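PDB 6I1M: cystatin from Fasciola hepatica, which probably inhibits papain-like cysteine proteases, as a secreted member of the stefin (type 1 cystatin) family of protease inhibitors. Local coordinates for residues L38-V43 with Y53-S58. Residues are numbered along the deposited sequence; the frame is centred on the assembly and turned at random.
Sequences LELLQV and YKFKVS
The carbonyl O of Glu39 accepts a hydrogen bond from the backbone N of Ser58 at 2.8 Å and is also met by the CA-H of Val57. In return Glu39 N donates to Ser58 O in a nearly straight bond (170° at the hydrogen), so these two residues form a closed antiparallel hydrogen-bonded pair. Further along, the pairing is uneven: Lys56 offers its O to Leu41 N, but Lys56 N turns to Gln42 O, 3.2 Å away, approaching from above that carbonyl plane. Leu41 and Gln42 thus both face the single residue Lys56, a classic beta bulge in strand 38-47 of the hairpin it makes with strand 50-59. The hairpin supplies the first two strands of the antiparallel sheet that, in the cystatin fold, packs against helix 12-28, with 38-47 at its edge. Leu40, Phe55 and Val57 lie on the face turned to that helix, where Ile22 touches both Leu40 and Phe55. Leu40 CD2 and Val57 CG1 are pressed tightly together at 3.4 Å, the two side chains lying side by side. Beyond the bulge Val43 takes up the same face. Val43 CG2, anti to the backbone N, sits over one face of the Phe55 ring, 3.6 Å from its centroid, in a CH-pi contact, while also reaching the edge of the Tyr53 ring. Phe18 of the helix meets both rings. On the reverse face, Gln42 CG packs on Lys56 CB at 3.7 Å and Gln42 NE2 lies near Lys56 CD. The lysine chain runs on past Leu41 CD1, bends at its last torsion (chi4 123°) and delivers NZ to the carbonyl O of Ser91, next to the disulfide-bonded Cys92. Leu41 CD1 also covers Ser58 CB, at 3.8 Å.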
ATOM      1  N   LEU A  38      10.199   5.635   1.353  1.00 19.63           N
ATOM      2  CA  LEU A  38       9.182   4.637   1.737  1.00 20.88           C
ATOM      3  C   LEU A  38       9.475   3.307   1.044  1.00 21.01           C
ATOM      4  O   LEU A  38       9.609   3.281  -0.202  1.00 22.19           O
ATOM      5  CB  LEU A  38       7.813   5.160   1.325  1.00 22.91           C
ATOM      6  CG  LEU A  38       6.656   4.298   1.814  1.00 24.82           C
ATOM      7  CD1 LEU A  38       6.384   4.568   3.291  1.00 27.88           C
ATOM      8  CD2 LEU A  38       5.429   4.554   0.955  1.00 26.03           C
ATOM      9  N   GLU A  39       9.490   2.241   1.835  1.00 21.92           N
ATOM     10  CA  GLU A  39       9.743   0.861   1.392  1.00 21.70           C
ATOM     11  C   GLU A  39       8.474   0.024   1.525  1.00 21.11           C
ATOM     12  O   GLU A  39       7.905  -0.028   2.621  1.00 18.69           O
ATOM     13  CB  GLU A  39      10.853   0.243   2.224  1.00 24.22           C
ATOM     14  CG  GLU A  39      11.176  -1.161   1.794  1.00 25.13           C
ATOM     15  CD  GLU A  39      12.369  -1.734   2.548  1.00 29.55           C
ATOM     16  OE1 GLU A  39      12.808  -1.087   3.508  1.00 33.77           O
ATOM     17  OE2 GLU A  39      12.860  -2.789   2.155  1.00 32.60           O
ATOM     18  N   LEU A  40       8.077  -0.644   0.446  1.00 20.15           N
ATOM     19  CA  LEU A  40       7.029  -1.685   0.499  1.00 21.58           C
ATOM     20  C   LEU A  40       7.714  -2.958   0.998  1.00 21.84           C
ATOM     21  O   LEU A  40       8.569  -3.480   0.266  1.00 25.64           O
ATOM     22  CB  LEU A  40       6.398  -1.902  -0.882  1.00 21.99           C
ATOM     23  CG  LEU A  40       5.844  -0.676  -1.625  1.00 24.67           C
ATOM     24  CD1 LEU A  40       4.961  -1.120  -2.763  1.00 23.37           C
ATOM     25  CD2 LEU A  40       5.045   0.256  -0.741  1.00 26.20           C
ATOM     26  N   LEU A  41       7.376  -3.405   2.207  1.00 20.57           N
ATOM     27  CA  LEU A  41       8.010  -4.574   2.870  1.00 21.18           C
ATOM     28  C   LEU A  41       7.405  -5.861   2.320  1.00 21.44           C
ATOM     29  O   LEU A  41       8.150  -6.807   2.064  1.00 21.95           O
ATOM     30  CB  LEU A  41       7.777  -4.499   4.379  1.00 23.78           C
ATOM     31  CG  LEU A  41       8.467  -3.357   5.107  1.00 23.86           C
ATOM     32  CD1 LEU A  41       8.143  -3.417   6.583  1.00 26.37           C
ATOM     33  CD2 LEU A  41       9.970  -3.396   4.872  1.00 25.96           C
ATOM     34  N   GLN A  42       6.079  -5.896   2.201  1.00 22.16           N
ATOM     35  CA  GLN A  42       5.338  -7.114   1.799  1.00 22.36           C
ATOM     36  C   GLN A  42       3.948  -6.697   1.334  1.00 20.50           C
ATOM     37  O   GLN A  42       3.549  -5.538   1.579  1.00 19.82           O
ATOM     38  CB  GLN A  42       5.219  -8.095   2.965  1.00 23.27           C
ATOM     39  CG  GLN A  42       4.545  -7.471   4.175  1.00 24.64           C
ATOM     40  CD  GLN A  42       4.565  -8.383   5.382  1.00 26.72           C
ATOM     41  OE1 GLN A  42       5.536  -9.090   5.621  1.00 32.70           O
ATOM     42  NE2 GLN A  42       3.511  -8.343   6.177  1.00 31.21           N
ATOM     43  N   VAL A  43       3.273  -7.610   0.665  1.00 19.41           N
ATOM     44  CA  VAL A  43       1.901  -7.388   0.168  1.00 20.28           C
ATOM     45  C   VAL A  43       1.115  -8.685   0.364  1.00 21.41           C
ATOM     46  O   VAL A  43       1.695  -9.806   0.211  1.00 17.81           O
ATOM     47  CB  VAL A  43       1.907  -6.907  -1.293  1.00 22.24           C
ATOM     48  CG1 VAL A  43       2.369  -8.016  -2.229  1.00 23.26           C
ATOM     49  CG2 VAL A  43       0.544  -6.341  -1.682  1.00 20.49           C
ATOM     50  N   TYR A  53      -4.851  -4.976  -2.601  1.00 20.18           N
ATOM     51  CA  TYR A  53      -3.423  -5.138  -2.236  1.00 20.66           C
ATOM     52  C   TYR A  53      -3.228  -4.504  -0.867  1.00 20.26           C
ATOM     53  O   TYR A  53      -3.298  -3.286  -0.781  1.00 20.77           O
ATOM     54  CB  TYR A  53      -2.495  -4.475  -3.242  1.00 20.30           C
ATOM     55  CG  TYR A  53      -2.506  -5.092  -4.606  1.00 21.44           C
ATOM     56  CD1 TYR A  53      -3.461  -4.716  -5.538  1.00 23.55           C
ATOM     57  CD2 TYR A  53      -1.543  -6.019  -4.982  1.00 24.22           C
ATOM     58  CE1 TYR A  53      -3.482  -5.282  -6.801  1.00 25.75           C
ATOM     59  CE2 TYR A  53      -1.549  -6.585  -6.241  1.00 24.52           C
ATOM     60  CZ  TYR A  53      -2.521  -6.214  -7.159  1.00 25.88           C
ATOM     61  OH  TYR A  53      -2.519  -6.727  -8.433  1.00 29.22           O
ATOM     62  N   LYS A  54      -2.990  -5.322   0.148  1.00 19.95           N
ATOM     63  CA  LYS A  54      -2.631  -4.840   1.499  1.00 21.74           C
ATOM     64  C   LYS A  54      -1.114  -4.866   1.651  1.00 21.71           C
ATOM     65  O   LYS A  54      -0.493  -5.975   1.745  1.00 22.05           O
ATOM     66  CB  LYS A  54      -3.271  -5.690   2.586  1.00 24.33           C
ATOM     67  CG  LYS A  54      -3.146  -5.092   3.976  1.00 26.77           C
ATOM     68  CD  LYS A  54      -3.246  -6.151   5.021  1.00 32.59           C
ATOM     69  CE  LYS A  54      -4.617  -6.766   5.104  1.00 36.01           C
ATOM     70  NZ  LYS A  54      -4.585  -7.990   5.936  1.00 38.84           N
ATOM     71  N   PHE A  55      -0.550  -3.671   1.711  1.00 20.18           N
ATOM     72  CA  PHE A  55       0.895  -3.420   1.893  1.00 20.76           C
ATOM     73  C   PHE A  55       1.205  -3.155   3.361  1.00 22.22           C
ATOM     74  O   PHE A  55       0.466  -2.455   4.035  1.00 22.83           O
ATOM     75  CB  PHE A  55       1.284  -2.223   1.044  1.00 21.05           C
ATOM     76  CG  PHE A  55       1.255  -2.555  -0.416  1.00 22.09           C
ATOM     77  CD1 PHE A  55       2.283  -3.309  -0.974  1.00 22.27           C
ATOM     78  CD2 PHE A  55       0.218  -2.110  -1.224  1.00 23.23           C
ATOM     79  CE1 PHE A  55       2.278  -3.598  -2.326  1.00 21.17           C
ATOM     80  CE2 PHE A  55       0.220  -2.399  -2.585  1.00 23.21           C
ATOM     81  CZ  PHE A  55       1.248  -3.142  -3.123  1.00 23.16           C
ATOM     82  N   LYS A  56       2.327  -3.690   3.826  1.00 24.02           N
ATOM     83  CA  LYS A  56       3.037  -3.165   5.010  1.00 23.23           C
ATOM     84  C   LYS A  56       4.222  -2.343   4.492  1.00 22.01           C
ATOM     85  O   LYS A  56       5.041  -2.904   3.744  1.00 21.41           O
ATOM     86  CB  LYS A  56       3.482  -4.321   5.895  1.00 27.90           C
ATOM     87  CG  LYS A  56       4.004  -3.890   7.249  1.00 32.22           C
ATOM     88  CD  LYS A  56       4.340  -5.065   8.135  1.00 38.70           C
ATOM     89  CE  LYS A  56       5.332  -4.705   9.221  1.00 41.49           C
ATOM     90  NZ  LYS A  56       4.779  -5.006  10.564  1.00 46.67           N
ATOM     91  N   VAL A  57       4.269  -1.062   4.847  1.00 20.48           N
ATOM     92  CA  VAL A  57       5.272  -0.083   4.344  1.00 21.23           C
ATOM     93  C   VAL A  57       6.076   0.434   5.542  1.00 20.94           C
ATOM     94  O   VAL A  57       5.501   0.570   6.630  1.00 20.43           O
ATOM     95  CB  VAL A  57       4.603   1.037   3.524  1.00 21.59           C
ATOM     96  CG1 VAL A  57       3.717   0.452   2.428  1.00 22.30           C
ATOM     97  CG2 VAL A  57       3.807   2.022   4.376  1.00 22.59           C
ATOM     98  N   SER A  58       7.361   0.705   5.315  1.00 21.13           N
ATOM     99  CA  SER A  58       8.335   1.200   6.321  1.00 22.68           C
ATOM    100  C   SER A  58       8.943   2.519   5.840  1.00 22.08           C
ATOM    101  O   SER A  58       9.317   2.619   4.654  1.00 21.65           O
ATOM    102  CB  SER A  58       9.417   0.191   6.564  1.00 26.71           C
ATOM    103  OG  SER A  58      10.399   0.740   7.408  1.00 28.94           O
TER